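Local coordinates for protein endo-beta-N-acetylglucosaminidase F1 (PDB 6TCV) that probably cleaves high-mannose N-glycans between the two core N-acetylglucosamines, acting as an endo-beta-N-acetylglucosaminidase of a human gut Bacteroides, at residues A[185-190]-A[413-418]; A[193-198]-A[399-404]. The protein carries 2 engineered substitutions. One frame throughout, in Å; residues are numbered along the deposited sequence.

Contact 1: A[185-190]-A[413-418]; sequences LSFQLE and SVFSRL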
loop_
_atom_site.group_PDB
_atom_site.type_symbol
_atom_site.label_atom_id
_atom_site.label_comp_id
_atom_site.label_asym_id
_atom_site.label_seq_id
_atom_site.Cartn_x
_atom_site.Cartn_y
_atom_site.Cartn_z
ATOM N N LEU A 185 -17.554 1.350 -0.346
ATOM C CA LEU A 185 -18.549 0.282 -0.314
ATOM C C LEU A 185 -19.618 0.442 -1.378
ATOM O O LEU A 185 -20.401 -0.499 -1.576
ATOM C CB LEU A 185 -19.140 0.153 1.081
ATOM C CG LEU A 185 -18.124 -0.140 2.157
ATOM C CD1 LEU A 185 -18.852 -0.204 3.510
ATOM C CD2 LEU A 185 -17.252 -1.364 1.887
ATOM N N SER A 186 -19.662 1.583 -2.085
ATOM C CA SER A 186 -20.553 1.742 -3.225
ATOM C C SER A 186 -20.133 0.931 -4.437
ATOM O O SER A 186 -20.909 0.869 -5.392
ATOM C CB SER A 186 -20.613 3.189 -3.677
ATOM O OG SER A 186 -21.019 4.100 -2.624
ATOM N N PHE A 187 -18.909 0.410 -4.455
ATOM C CA PHE A 187 -18.299 -0.204 -5.622
ATOM C C PHE A 187 -18.113 -1.715 -5.450
ATOM O O PHE A 187 -17.126 -2.160 -4.839
ATOM C CB PHE A 187 -16.948 0.428 -5.907
ATOM C CG PHE A 187 -16.980 1.903 -6.256
ATOM C CD1 PHE A 187 -16.997 2.849 -5.245
ATOM C CD2 PHE A 187 -16.975 2.327 -7.570
ATOM C CE1 PHE A 187 -17.015 4.202 -5.548
ATOM C CE2 PHE A 187 -16.970 3.656 -7.912
ATOM C CZ PHE A 187 -16.999 4.619 -6.876
ATOM N N GLN A 188 -19.022 -2.485 -5.994
ATOM C CA GLN A 188 -18.946 -3.931 -5.937
ATOM C C GLN A 188 -19.131 -4.485 -7.333
ATOM O O GLN A 188 -19.807 -3.873 -8.173
ATOM C CB GLN A 188 -20.008 -4.599 -5.040
ATOM C CG GLN A 188 -19.978 -4.227 -3.587
ATOM C CD GLN A 188 -21.190 -4.796 -2.830
ATOM O OE1 GLN A 188 -22.259 -4.265 -2.930
ATOM N NE2 GLN A 188 -21.004 -5.928 -2.114
ATOM N N LEU A 189 -18.561 -5.675 -7.565
ATOM C CA LEU A 189 -18.925 -6.406 -8.760
ATOM C C LEU A 189 -20.319 -7.011 -8.581
ATOM O O LEU A 189 -20.846 -7.097 -7.466
ATOM C CB LEU A 189 -17.919 -7.551 -8.991
ATOM C CG LEU A 189 -16.453 -7.168 -8.940
ATOM C CD1 LEU A 189 -15.613 -8.396 -9.234
ATOM C CD2 LEU A 189 -16.155 -6.058 -9.896
ATOM N N GLU A 190 -20.905 -7.489 -9.680
ATOM C CA GLU A 190 -22.203 -8.161 -9.552
ATOM C C GLU A 190 -22.126 -9.405 -8.684
ATOM O O GLU A 190 -23.112 -9.712 -7.981
ATOM C CB GLU A 190 -22.716 -8.559 -10.935
ATOM C CG GLU A 190 -23.109 -7.412 -11.831
ATOM C CD GLU A 190 -23.374 -7.909 -13.249
ATOM O OE1 GLU A 190 -23.370 -9.128 -13.468
ATOM O OE2 GLU A 190 -23.546 -7.077 -14.121
ATOM N N SER A 413 -21.142 9.354 -13.973
ATOM C CA SER A 413 -19.898 9.409 -14.747
ATOM C C SER A 413 -18.918 8.323 -14.320
ATOM O O SER A 413 -18.350 7.609 -15.176
ATOM C CB SER A 413 -19.255 10.793 -14.514
ATOM O OG SER A 413 -18.039 10.884 -15.211
ATOM N N VAL A 414 -18.671 8.215 -13.017
ATOM C CA VAL A 414 -17.676 7.260 -12.528
ATOM C C VAL A 414 -18.028 5.842 -12.988
ATOM O O VAL A 414 -17.190 5.115 -13.536
ATOM C CB VAL A 414 -17.554 7.337 -10.994
ATOM C CG1 VAL A 414 -16.625 6.254 -10.447
ATOM C CG2 VAL A 414 -17.083 8.704 -10.540
ATOM N N PHE A 415 -19.278 5.421 -12.753
ATOM C CA PHE A 415 -19.643 4.061 -13.075
ATOM C C PHE A 415 -19.733 3.838 -14.576
ATOM O O PHE A 415 -19.476 2.717 -15.056
ATOM C CB PHE A 415 -20.940 3.668 -12.369
ATOM C CG PHE A 415 -20.709 3.302 -10.909
ATOM C CD1 PHE A 415 -20.651 4.279 -9.901
ATOM C CD2 PHE A 415 -20.459 1.965 -10.538
ATOM C CE1 PHE A 415 -20.409 3.988 -8.592
ATOM C CE2 PHE A 415 -20.223 1.640 -9.216
ATOM C CZ PHE A 415 -20.198 2.633 -8.247
ATOM N N SER A 416 -20.092 4.865 -15.355
ATOM C CA SER A 416 -20.038 4.722 -16.806
ATOM C C SER A 416 -18.636 4.296 -17.233
ATOM O O SER A 416 -18.483 3.439 -18.116
ATOM C CB SER A 416 -20.498 6.005 -17.535
ATOM O OG SER A 416 -19.521 7.047 -17.613
ATOM N N ARG A 417 -17.612 4.834 -16.577
ATOM C CA ARG A 417 -16.237 4.580 -16.941
ATOM C C ARG A 417 -15.733 3.247 -16.423
ATOM O O ARG A 417 -14.603 2.859 -16.771
ATOM C CB ARG A 417 -15.354 5.733 -16.447
ATOM C CG ARG A 417 -15.706 7.061 -17.084
ATOM C CD ARG A 417 -15.015 8.198 -16.366
ATOM N NE ARG A 417 -13.562 8.162 -16.611
ATOM C CZ ARG A 417 -12.712 9.028 -16.062
ATOM N NH1 ARG A 417 -13.182 9.954 -15.239
ATOM N NH2 ARG A 417 -11.433 8.965 -16.359
ATOM N N LEU A 418 -16.564 2.494 -15.725
ATOM C CA LEU A 418 -16.204 1.170 -15.202
ATOM C C LEU A 418 -16.996 0.090 -15.930
ATOM O O LEU A 418 -16.901 -1.076 -15.549
ATOM C CB LEU A 418 -16.450 1.071 -13.688
ATOM C CG LEU A 418 -15.669 2.076 -12.857
ATOM C CD1 LEU A 418 -16.053 2.028 -11.419
ATOM C CD2 LEU A 418 -14.146 1.812 -12.992
#
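The rings of Phe187 and Phe415 lie nearly flat against each other, with planes only 12° apart, yet they are slid so far that little of one overlaps the other. Their centroids are 4.6 Å apart, and the contact falls largely to one corner: Phe415 CZ sits over a face of the Phe187 ring, toward its rim, at 3.3 Å from Phe187 CD2. Phe187 meets its other two neighbours edgewise. Val414 CG1 lies in the plane of that ring, 3.6 Å from Phe187 CE2, and Leu418 CD1 adds a looser touch near the same plane, 4.0 Å from Phe187 CD2. Phe187 is thus met by three residues of helix 411-416 and the turn just after it, Phe415 over a face and the methyls of Val414 and Leu418 at the rim. At its own edge the Phe415 ring meets the backbone, where Phe415 CZ is 3.4 Å from Ser186 O, near the ring plane.

Both phenylalanines project their rings beside the backbone N, anti to the carbonyl carbon (chi1 -63° at Phe187 and -79° at Phe415), which brings the ring ends together although the CA atoms remain 8.7 Å apart. A second layer fixes the pair. The ring of Tyr411 meets both phenylalanines edge-to-face, while its OH is hydrogen-bonded to Ser186 OG, which also bonds Ile435 O. Just past the helix, the guanidinium of Arg417 is tied to the carbonyls of Glu376, Gly381 and Gly383.

The arrangement exemplifies packing in the outer layer of a TIM barrel, the (beta/alpha)8 fold: the loop between its first two strands, 169-175 and 198-209, is pressed against helix 411-416, which follows the last strand.

Contact 2: A[193-198]-A[399-404]; sequences KLLWDV and GWFMGF. With NAG (2-acetamido-2-deoxy-beta-D-glucopyranose), chain B.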
loop_
_atom_site.group_PDB
_atom_site.type_symbol
_atom_site.label_atom_id
_atom_site.label_comp_id
_atom_site.label_asym_id
_atom_site.label_seq_id
_atom_site.Cartn_x
_atom_site.Cartn_y
_atom_site.Cartn_z
ATOM N N LYS A 193 -17.988 -8.943 -4.831
ATOM C CA LYS A 193 -16.651 -8.518 -4.424
ATOM C C LYS A 193 -16.497 -7.011 -4.467
ATOM O O LYS A 193 -16.982 -6.355 -5.384
ATOM C CB LYS A 193 -15.588 -9.176 -5.331
ATOM C CG LYS A 193 -15.460 -10.675 -5.066
ATOM C CD LYS A 193 -14.836 -10.981 -3.731
ATOM C CE LYS A 193 -14.622 -12.475 -3.525
ATOM N NZ LYS A 193 -13.931 -12.718 -2.266
ATOM N N LEU A 194 -15.741 -6.461 -3.537
ATOM C CA LEU A 194 -15.433 -5.021 -3.570
ATOM C C LEU A 194 -14.365 -4.770 -4.634
ATOM O O LEU A 194 -13.362 -5.503 -4.749
ATOM C CB LEU A 194 -14.863 -4.552 -2.230
ATOM C CG LEU A 194 -15.897 -4.543 -1.111
ATOM C CD1 LEU A 194 -15.201 -4.360 0.250
ATOM C CD2 LEU A 194 -16.924 -3.481 -1.307
ATOM N N LEU A 195 -14.572 -3.736 -5.432
ATOM C CA LEU A 195 -13.664 -3.407 -6.528
ATOM C C LEU A 195 -12.323 -2.898 -6.041
ATOM O O LEU A 195 -11.290 -3.261 -6.629
ATOM C CB LEU A 195 -14.319 -2.345 -7.422
ATOM C CG LEU A 195 -13.544 -1.899 -8.642
ATOM C CD1 LEU A 195 -13.332 -3.045 -9.588
ATOM C CD2 LEU A 195 -14.255 -0.749 -9.318
ATOM N N TRP A 196 -12.297 -2.013 -5.045
ATOM C CA TRP A 196 -11.095 -1.230 -4.723
ATOM C C TRP A 196 -10.328 -1.867 -3.575
ATOM O O TRP A 196 -10.627 -1.695 -2.397
ATOM C CB TRP A 196 -11.448 0.214 -4.395
ATOM C CG TRP A 196 -12.128 0.917 -5.511
ATOM C CD1 TRP A 196 -13.459 1.216 -5.588
ATOM C CD2 TRP A 196 -11.542 1.393 -6.741
ATOM N NE1 TRP A 196 -13.728 1.854 -6.785
ATOM C CE2 TRP A 196 -12.571 1.982 -7.502
ATOM C CE3 TRP A 196 -10.247 1.414 -7.267
ATOM C CZ2 TRP A 196 -12.353 2.545 -8.732
ATOM C CZ3 TRP A 196 -10.035 2.010 -8.483
ATOM C CH2 TRP A 196 -11.071 2.555 -9.202
ATOM N N ASP A 197 -9.265 -2.589 -3.928
ATOM C CA ASP A 197 -8.423 -3.311 -2.967
ATOM C C ASP A 197 -7.714 -2.361 -2.010
ATOM O O ASP A 197 -7.465 -2.719 -0.858
ATOM C CB ASP A 197 -7.340 -4.102 -3.728
ATOM C CG ASP A 197 -7.912 -5.121 -4.678
ATOM O OD1 ASP A 197 -8.495 -4.734 -5.703
ATOM O OD2 ASP A 197 -7.747 -6.342 -4.384
ATOM N N VAL A 198 -7.309 -1.186 -2.510
ATOM C CA VAL A 198 -6.525 -0.202 -1.753
ATOM C C VAL A 198 -7.151 1.168 -1.923
ATOM O O VAL A 198 -7.500 1.545 -3.046
ATOM C CB VAL A 198 -5.066 -0.186 -2.249
ATOM C CG1 VAL A 198 -4.274 0.901 -1.550
ATOM C CG2 VAL A 198 -4.428 -1.560 -2.092
ATOM N N GLY A 399 -0.404 -4.572 -12.864
ATOM C CA GLY A 399 -1.039 -5.082 -11.665
ATOM C C GLY A 399 -2.203 -4.261 -11.143
ATOM O O GLY A 399 -3.018 -4.785 -10.362
ATOM N N TRP A 400 -2.312 -2.984 -11.523
ATOM C CA TRP A 400 -3.207 -2.029 -10.847
ATOM C C TRP A 400 -3.930 -1.141 -11.840
ATOM O O TRP A 400 -3.379 -0.782 -12.896
ATOM C CB TRP A 400 -2.386 -1.140 -9.840
ATOM C CG TRP A 400 -1.773 -1.977 -8.769
ATOM C CD1 TRP A 400 -0.596 -2.646 -8.796
ATOM C CD2 TRP A 400 -2.373 -2.312 -7.496
ATOM N NE1 TRP A 400 -0.434 -3.408 -7.652
ATOM C CE2 TRP A 400 -1.522 -3.199 -6.846
ATOM C CE3 TRP A 400 -3.559 -1.921 -6.860
ATOM C CZ2 TRP A 400 -1.810 -3.740 -5.603
ATOM C CZ3 TRP A 400 -3.825 -2.449 -5.617
ATOM C CH2 TRP A 400 -2.977 -3.320 -5.014
ATOM N N PHE A 401 -5.116 -0.715 -11.446
ATOM C CA PHE A 401 -5.786 0.425 -12.042
ATOM C C PHE A 401 -6.058 1.441 -10.941
ATOM O O PHE A 401 -6.447 1.058 -9.832
ATOM C CB PHE A 401 -7.105 0.028 -12.791
ATOM C CG PHE A 401 -8.049 -0.800 -11.982
ATOM C CD1 PHE A 401 -7.941 -2.177 -11.943
ATOM C CD2 PHE A 401 -9.083 -0.207 -11.268
ATOM C CE1 PHE A 401 -8.798 -2.928 -11.169
ATOM C CE2 PHE A 401 -9.963 -0.969 -10.521
ATOM C CZ PHE A 401 -9.819 -2.324 -10.459
ATOM N N MET A 402 -5.848 2.718 -11.242
ATOM C CA MET A 402 -5.956 3.792 -10.246
ATOM C C MET A 402 -7.117 4.697 -10.614
ATOM O O MET A 402 -7.363 4.965 -11.800
ATOM C CB MET A 402 -4.650 4.528 -10.107
ATOM C CG MET A 402 -4.639 5.662 -9.083
ATOM S SD MET A 402 -5.210 7.278 -9.704
ATOM C CE MET A 402 -3.592 8.056 -9.965
ATOM N N GLY A 403 -7.809 5.161 -9.576
ATOM C CA GLY A 403 -8.844 6.171 -9.698
ATOM C C GLY A 403 -8.661 7.227 -8.627
ATOM O O GLY A 403 -8.066 6.981 -7.575
ATOM N N PHE A 404 -9.102 8.435 -8.944
ATOM C CA PHE A 404 -8.927 9.629 -8.101
ATOM C C PHE A 404 -10.172 10.471 -7.993
ATOM O O PHE A 404 -10.723 10.882 -9.023
ATOM C CB PHE A 404 -7.741 10.430 -8.639
ATOM C CG PHE A 404 -7.386 11.652 -7.840
ATOM C CD1 PHE A 404 -8.003 12.879 -8.128
ATOM C CD2 PHE A 404 -6.483 11.621 -6.794
ATOM C CE1 PHE A 404 -7.717 13.994 -7.395
ATOM C CE2 PHE A 404 -6.213 12.740 -6.053
ATOM C CZ PHE A 404 -6.821 13.954 -6.317
HETATM C C1 NAG B . -2.676 16.039 -9.065
HETATM C C2 NAG B . -2.721 15.667 -7.594
HETATM C C3 NAG B . -3.757 16.446 -6.780
HETATM C C4 NAG B . -4.640 17.272 -7.696
HETATM C C5 NAG B . -5.093 16.389 -8.843
HETATM C C6 NAG B . -6.117 17.040 -9.764
HETATM C C7 NAG B . -2.162 13.456 -6.667
HETATM C C8 NAG B . -2.495 11.977 -6.709
HETATM N N2 NAG B . -2.908 14.234 -7.446
HETATM O O3 NAG B . -3.086 17.307 -5.854
HETATM O O4 NAG B . -5.787 17.688 -6.936
HETATM O O5 NAG B . -3.970 16.044 -9.679
HETATM O O6 NAG B . -6.382 16.218 -10.854
HETATM O O7 NAG B . -1.248 13.917 -5.974
#
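Asp197 OD1 is gripped twice, by a salt bridge to Lys163 NZ and by the backbone N of Gly170, while OD2 takes a hydrogen bond from Gln169 NE2; its CB rests 4.3 Å from Trp400 CZ3. The carboxylate so anchored belongs to the approach to strand 198-209 of a TIM barrel, where this chain passes the closing strand 400-404.

Beyond Asp197 the contact is apolar. Val198 CG2 sits at 3.7 Å from both CZ3 and CH2 of Trp400, a methyl set against one bond of the six-membered ring. Further along the strand, Trp196 and Phe401 meet obliquely, their planes 58° apart, with Trp196 CZ3 3.6 Å from Phe401 CE2. Phe401 carries its ring between its backbone N and carbonyl carbon (chi1 51°), and on its outer part Leu195 CD1 touches CZ at 3.7 Å; Leu425 and Tyr426 of helix 421-426 pack on it too. Gly403 has no side chain to hinder the indole, so Trp196 CZ3 can come within 4.0 Å of its N.

The strand ends at the sugar. Phe404 turns away from segment 193-198 and offers its ring obliquely to an N-acetylglucosamine of the bound glycan, itself hydrogen-bonded to Tyr290, Tyr355 and Glu376. An alanine here would remove the ring against which the sugar rests, and would probably leave the acetamido methyl freer to shift. The ring spans two parts of that sugar: CE1 is 3.8 Å from NAG C5, and CE2 is 3.9 Å from the methyl carbon C8.

How the contacts relate
Contacts 1 and 2, their centres about 11 Å apart, share one loop: residues 185-190 and 193-198 are successive parts of the chain between strands 169-175 and 198-209. The two are joined directly, by a probable hydrogen bond between Phe187 O and Leu195 N at 3.1 Å and by the edge-to-face meeting of the Phe187 and Trp196 rings, with Phe187 CG 3.3 Å from Trp196 NE1. Across from them, strand 400-404 and helix 411-416 also follow each other in the chain. The aromatic core therefore continues from the barrel wall to its outer layer. Contact 2 reaches the glycan through Phe404, whereas in contact 1 the Val414 side chain stays about 11 Å from a mannose.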